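YaeO (Vibrio cholerae serotype O1, PDB 6JIE) inhibits Rho-dependent transcription termination by dissociating the Rho hexamer, and resembles the RNA chaperone Hfq in structure. Local coordinates at residues A[36-48]-A[54-66]. Numbering follows the deposited sequence.
With MG (magnesium ion), chain C.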
loop_
_atom_site.group_PDB
_atom_site.type_symbol
_atom_site.label_atom_id
_atom_site.label_comp_id
_atom_site.label_asym_id
_atom_site.label_seq_id
_atom_site.Cartn_x
_atom_site.Cartn_y
_atom_site.Cartn_z
ATOM N N ASP A 36 2.359 -0.791 -12.027
ATOM C CA ASP A 36 2.367 -1.337 -13.373
ATOM C C ASP A 36 3.782 -1.228 -13.915
ATOM O O ASP A 36 4.630 -0.515 -13.364
ATOM C CB ASP A 36 1.375 -0.597 -14.282
ATOM C CG ASP A 36 0.962 -1.415 -15.499
ATOM O OD1 ASP A 36 1.476 -2.540 -15.691
ATOM O OD2 ASP A 36 0.112 -0.930 -16.269
ATOM N N THR A 37 4.034 -1.972 -14.977
ATOM C CA THR A 37 5.238 -1.787 -15.764
ATOM C C THR A 37 4.847 -1.051 -17.034
ATOM O O THR A 37 3.812 -1.342 -17.639
ATOM C CB THR A 37 5.902 -3.123 -16.098
ATOM O OG1 THR A 37 4.919 -4.010 -16.639
ATOM C CG2 THR A 37 6.500 -3.753 -14.844
ATOM N N GLN A 38 5.641 -0.055 -17.406
ATOM C CA GLN A 38 5.363 0.680 -18.629
ATOM C C GLN A 38 6.655 1.348 -19.054
ATOM O O GLN A 38 7.616 1.409 -18.288
ATOM C CB GLN A 38 4.247 1.712 -18.421
ATOM C CG GLN A 38 4.609 2.786 -17.415
ATOM C CD GLN A 38 3.465 3.747 -17.133
ATOM O OE1 GLN A 38 3.358 4.805 -17.754
ATOM N NE2 GLN A 38 2.615 3.388 -16.186
ATOM N N ARG A 39 6.670 1.851 -20.284
ATOM C CA ARG A 39 7.796 2.644 -20.743
ATOM C C ARG A 39 7.548 4.119 -20.458
ATOM O O ARG A 39 6.419 4.602 -20.562
ATOM C CB ARG A 39 8.042 2.412 -22.240
ATOM C CG ARG A 39 8.442 0.973 -22.533
ATOM C CD ARG A 39 9.183 0.861 -23.840
ATOM N NE ARG A 39 9.554 -0.516 -24.163
ATOM C CZ ARG A 39 10.780 -1.019 -24.026
ATOM N NH1 ARG A 39 11.768 -0.262 -23.567
ATOM N NH2 ARG A 39 11.021 -2.280 -24.354
ATOM N N ASN A 40 8.611 4.829 -20.089
ATOM C CA ASN A 40 8.520 6.269 -19.880
ATOM C C ASN A 40 8.587 6.973 -21.232
ATOM O O ASN A 40 8.596 6.332 -22.284
ATOM C CB ASN A 40 9.600 6.736 -18.903
ATOM C CG ASN A 40 11.035 6.441 -19.382
ATOM O OD1 ASN A 40 11.299 6.211 -20.569
ATOM N ND2 ASN A 40 11.973 6.463 -18.436
ATOM N N SER A 41 8.639 8.308 -21.226
ATOM C CA SER A 41 8.653 9.061 -22.478
ATOM C C SER A 41 9.924 8.828 -23.276
ATOM O O SER A 41 9.925 9.036 -24.492
ATOM C CB SER A 41 8.484 10.558 -22.202
ATOM O OG SER A 41 9.585 11.073 -21.474
ATOM N N GLN A 42 11.000 8.408 -22.614
ATOM C CA GLN A 42 12.251 8.040 -23.253
ATOM C C GLN A 42 12.262 6.598 -23.756
ATOM O O GLN A 42 13.288 6.151 -24.290
ATOM C CB GLN A 42 13.397 8.262 -22.271
ATOM C CG GLN A 42 13.705 9.728 -22.010
ATOM C CD GLN A 42 14.717 9.898 -20.900
ATOM O OE1 GLN A 42 15.881 10.221 -21.147
ATOM N NE2 GLN A 42 14.282 9.668 -19.666
ATOM N N LYS A 43 11.144 5.883 -23.616
ATOM C CA LYS A 43 10.964 4.501 -24.053
ATOM C C LYS A 43 11.793 3.527 -23.236
ATOM O O LYS A 43 12.113 2.431 -23.715
ATOM C CB LYS A 43 11.272 4.315 -25.547
ATOM C CG LYS A 43 10.563 5.303 -26.464
ATOM C CD LYS A 43 9.057 5.261 -26.285
ATOM C CE LYS A 43 8.379 5.976 -27.438
ATOM N NZ LYS A 43 9.282 6.990 -28.056
ATOM N N GLN A 44 12.149 3.910 -22.011
ATOM C CA GLN A 44 12.859 3.037 -21.089
ATOM C C GLN A 44 11.851 2.255 -20.261
ATOM O O GLN A 44 10.812 2.788 -19.888
ATOM C CB GLN A 44 13.755 3.862 -20.169
ATOM C CG GLN A 44 14.828 4.653 -20.932
ATOM C CD GLN A 44 15.375 5.845 -20.145
ATOM O OE1 GLN A 44 14.697 6.405 -19.283
ATOM N NE2 GLN A 44 16.603 6.239 -20.452
ATOM N N GLU A 45 12.154 0.980 -20.004
ATOM C CA GLU A 45 11.257 0.148 -19.206
ATOM C C GLU A 45 11.254 0.641 -17.770
ATOM O O GLU A 45 12.316 0.839 -17.174
ATOM C CB GLU A 45 11.689 -1.319 -19.233
ATOM C CG GLU A 45 11.658 -2.003 -20.589
ATOM C CD GLU A 45 11.786 -3.511 -20.462
ATOM O OE1 GLU A 45 10.876 -4.132 -19.871
ATOM O OE2 GLU A 45 12.799 -4.074 -20.930
ATOM N N CYS A 46 10.059 0.806 -17.208
ATOM C CA CYS A 46 9.913 1.345 -15.863
ATOM C C CYS A 46 8.910 0.521 -15.074
ATOM O O CYS A 46 8.043 -0.157 -15.632
ATOM C CB CYS A 46 9.441 2.803 -15.888
ATOM S SG CYS A 46 10.684 3.935 -16.538
ATOM N N ILE A 47 9.034 0.595 -13.756
ATOM C CA ILE A 47 7.941 0.237 -12.861
ATOM C C ILE A 47 7.275 1.529 -12.406
ATOM O O ILE A 47 7.957 2.494 -12.047
ATOM C CB ILE A 47 8.437 -0.592 -11.666
ATOM C CG1 ILE A 47 7.289 -0.796 -10.655
ATOM C CG2 ILE A 47 9.628 0.070 -11.027
ATOM C CD1 ILE A 47 7.655 -1.665 -9.480
ATOM N N ALA A 48 5.946 1.566 -12.456
ATOM C CA ALA A 48 5.195 2.689 -11.919
ATOM C C ALA A 48 4.956 2.413 -10.443
ATOM O O ALA A 48 4.345 1.403 -10.096
ATOM C CB ALA A 48 3.868 2.875 -12.653
ATOM N N GLU A 54 2.959 11.036 -4.744
ATOM C CA GLU A 54 3.106 11.072 -6.191
ATOM C C GLU A 54 3.441 9.677 -6.691
ATOM O O GLU A 54 3.805 8.780 -5.921
ATOM C CB GLU A 54 4.194 12.061 -6.614
ATOM C CG GLU A 54 5.554 11.689 -6.070
ATOM C CD GLU A 54 6.608 12.747 -6.346
ATOM O OE1 GLU A 54 6.750 13.162 -7.519
ATOM O OE2 GLU A 54 7.284 13.169 -5.384
ATOM N N THR A 55 3.340 9.518 -8.006
ATOM C CA THR A 55 3.688 8.283 -8.692
ATOM C C THR A 55 4.955 8.510 -9.499
ATOM O O THR A 55 5.073 9.520 -10.202
ATOM C CB THR A 55 2.549 7.824 -9.605
ATOM O OG1 THR A 55 1.383 7.554 -8.814
ATOM C CG2 THR A 55 2.942 6.555 -10.345
ATOM N N TRP A 56 5.904 7.585 -9.373
ATOM C CA TRP A 56 7.182 7.652 -10.071
ATOM C C TRP A 56 7.251 6.570 -11.138
ATOM O O TRP A 56 6.751 5.457 -10.943
ATOM C CB TRP A 56 8.360 7.469 -9.100
ATOM C CG TRP A 56 8.399 8.441 -7.938
ATOM C CD1 TRP A 56 8.805 9.754 -7.961
ATOM C CD2 TRP A 56 8.051 8.156 -6.576
ATOM N NE1 TRP A 56 8.720 10.296 -6.699
ATOM C CE2 TRP A 56 8.253 9.339 -5.833
ATOM C CE3 TRP A 56 7.584 7.013 -5.916
ATOM C CZ2 TRP A 56 8.005 9.412 -4.466
ATOM C CZ3 TRP A 56 7.335 7.090 -4.549
ATOM C CH2 TRP A 56 7.545 8.283 -3.843
ATOM N N LEU A 57 7.873 6.901 -12.272
ATOM C CA LEU A 57 8.276 5.903 -13.261
ATOM C C LEU A 57 9.769 5.698 -13.094
ATOM O O LEU A 57 10.567 6.548 -13.514
ATOM C CB LEU A 57 7.953 6.334 -14.689
ATOM C CG LEU A 57 6.479 6.517 -15.021
ATOM C CD1 LEU A 57 6.319 6.808 -16.496
ATOM C CD2 LEU A 57 5.689 5.283 -14.612
ATOM N N LEU A 58 10.133 4.573 -12.493
ATOM C CA LEU A 58 11.502 4.262 -12.114
ATOM C C LEU A 58 12.054 3.203 -13.047
ATOM O O LEU A 58 11.455 2.135 -13.206
ATOM C CB LEU A 58 11.561 3.776 -10.667
ATOM C CG LEU A 58 11.067 4.820 -9.673
ATOM C CD1 LEU A 58 10.817 4.201 -8.293
ATOM C CD2 LEU A 58 12.109 5.915 -9.591
ATOM N N GLU A 59 13.205 3.493 -13.640
ATOM C CA GLU A 59 13.774 2.620 -14.655
ATOM C C GLU A 59 14.176 1.290 -14.047
ATOM O O GLU A 59 14.974 1.245 -13.103
ATOM C CB GLU A 59 14.988 3.284 -15.286
ATOM C CG GLU A 59 14.692 4.516 -16.099
ATOM C CD GLU A 59 15.969 5.248 -16.440
ATOM O OE1 GLU A 59 16.717 4.794 -17.339
ATOM O OE2 GLU A 59 16.240 6.258 -15.772
ATOM N N THR A 60 13.663 0.198 -14.614
ATOM C CA THR A 60 14.005 -1.104 -14.063
ATOM C C THR A 60 15.494 -1.393 -14.188
ATOM O O THR A 60 16.051 -2.056 -13.305
ATOM C CB THR A 60 13.168 -2.206 -14.719
ATOM O OG1 THR A 60 13.463 -2.299 -16.117
ATOM C CG2 THR A 60 11.673 -1.940 -14.504
ATOM N N ASP A 61 16.159 -0.889 -15.249
ATOM C CA ASP A 61 17.608 -1.049 -15.373
ATOM C C ASP A 61 18.364 -0.348 -14.258
ATOM O O ASP A 61 19.557 -0.616 -14.071
ATOM C CB ASP A 61 18.140 -0.492 -16.703
ATOM C CG ASP A 61 17.694 -1.291 -17.907
ATOM O OD1 ASP A 61 17.571 -0.680 -18.995
ATOM O OD2 ASP A 61 17.465 -2.512 -17.776
ATOM N N GLN A 62 17.724 0.577 -13.549
ATOM C CA GLN A 62 18.368 1.318 -12.478
ATOM C C GLN A 62 18.000 0.796 -11.099
ATOM O O GLN A 62 18.394 1.395 -10.099
ATOM C CB GLN A 62 18.028 2.802 -12.591
ATOM C CG GLN A 62 18.617 3.434 -13.835
ATOM C CD GLN A 62 20.130 3.352 -13.834
ATOM O OE1 GLN A 62 20.767 3.477 -12.787
ATOM N NE2 GLN A 62 20.713 3.113 -15.002
ATOM N N LEU A 63 17.269 -0.312 -11.014
ATOM C CA LEU A 63 16.906 -0.853 -9.709
ATOM C C LEU A 63 18.083 -1.614 -9.115
ATOM O O LEU A 63 18.730 -2.412 -9.803
ATOM C CB LEU A 63 15.700 -1.777 -9.817
ATOM C CG LEU A 63 14.387 -1.075 -10.122
ATOM C CD1 LEU A 63 13.378 -2.125 -10.521
ATOM C CD2 LEU A 63 13.931 -0.315 -8.895
ATOM N N SER A 64 18.359 -1.363 -7.838
ATOM C CA SER A 64 19.317 -2.159 -7.082
ATOM C C SER A 64 18.641 -3.250 -6.266
ATOM O O SER A 64 19.145 -4.375 -6.199
ATOM C CB SER A 64 20.143 -1.269 -6.149
ATOM O OG SER A 64 21.084 -2.041 -5.418
ATOM N N SER A 65 17.503 -2.952 -5.647
ATOM C CA SER A 65 16.809 -3.961 -4.858
ATOM C C SER A 65 15.338 -3.590 -4.750
ATOM O O SER A 65 14.954 -2.425 -4.900
ATOM C CB SER A 65 17.427 -4.111 -3.461
ATOM O OG SER A 65 17.330 -2.905 -2.713
ATOM N N MET A 66 14.515 -4.613 -4.522
ATOM C CA MET A 66 13.097 -4.449 -4.220
ATOM C C MET A 66 12.804 -5.220 -2.943
ATOM O O MET A 66 13.127 -6.410 -2.848
ATOM C CB MET A 66 12.204 -4.962 -5.365
ATOM C CG MET A 66 10.729 -5.042 -4.999
ATOM S SD MET A 66 9.723 -5.417 -6.454
ATOM C CE MET A 66 10.249 -7.107 -6.745
HETATM MG MG MG C . 18.410 1.275 -19.619
HETATM O O HOH W 1 11.452 7.671 -15.585
HETATM O O HOH W 2 15.454 8.594 -17.734
HETATM O O HOH W 3 14.969 0.324 -17.602
HETATM O O HOH W 4 15.202 -2.086 -19.633
HETATM O O HOH W 5 11.733 -4.349 -17.437
HETATM O O HOH W 6 16.745 2.401 -18.573
HETATM O O HOH W 7 19.897 1.967 -18.282
#
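Strands 45-48 and 55-59 pair as an antiparallel beta hairpin at one edge of a three-stranded sheet, and the pairing runs on into the magnesium-binding 3-10 turn 60-62. Ile-47 and Leu-58 form the hydrogen-bonded pair: Ile-47 N reaches Leu-58 O at 2.9 Å, and Leu-58 N answers to Ile-47 O in a nearly straight bond (175°). Thr-60 N then bonds to Glu-45 O, tying the turn to the start of the partner strand, while Thr-60 CG2 lies against the Cys-46 to Ile-47 peptide. On one face Leu-57 spreads its two methyls: CD2 sits 3.6 Å from Ala-48 CB and also packs against the amide of Gln-38, whose chain it meets at about a right angle, while CD1 touches Asn-40 CB. On the face of Ile-47 and Leu-58, Ile-47 CG2 approaches Leu-58 CB and, more distantly, Leu-63 CD1. At the loop end Glu-59, with CG trans to its own carbonyl carbon (chi1 -67°) and the chain extended, stacks its carboxylate on the Gln-44 amide, planes only 8° apart. Asn-40 ND2 donates to a lone pair of Gln-44 OE1 (2.9 Å), which a water also reaches, fixing the side-chain amide; Asn-40 OD1 accepts the backbone N-H of Gln-44, closing the loop. One water bridges Asn-40 ND2 and Leu-57 O, another joins Glu-45 O to Asp-61 N. Asp-61 OD1 binds the magnesium ion at 2.2 Å, and a metal-bound water donates to Glu-59 OE1, placing Glu-59 in the ion's second shell. Strand 33-39 flanks strand 45-50 on its other side, whereas strand 63-68 carries the chain into the four-stranded sheet beside strand 19-24; there Leu-63 packs on Met-24 and on Ile-10 of helix 9-15.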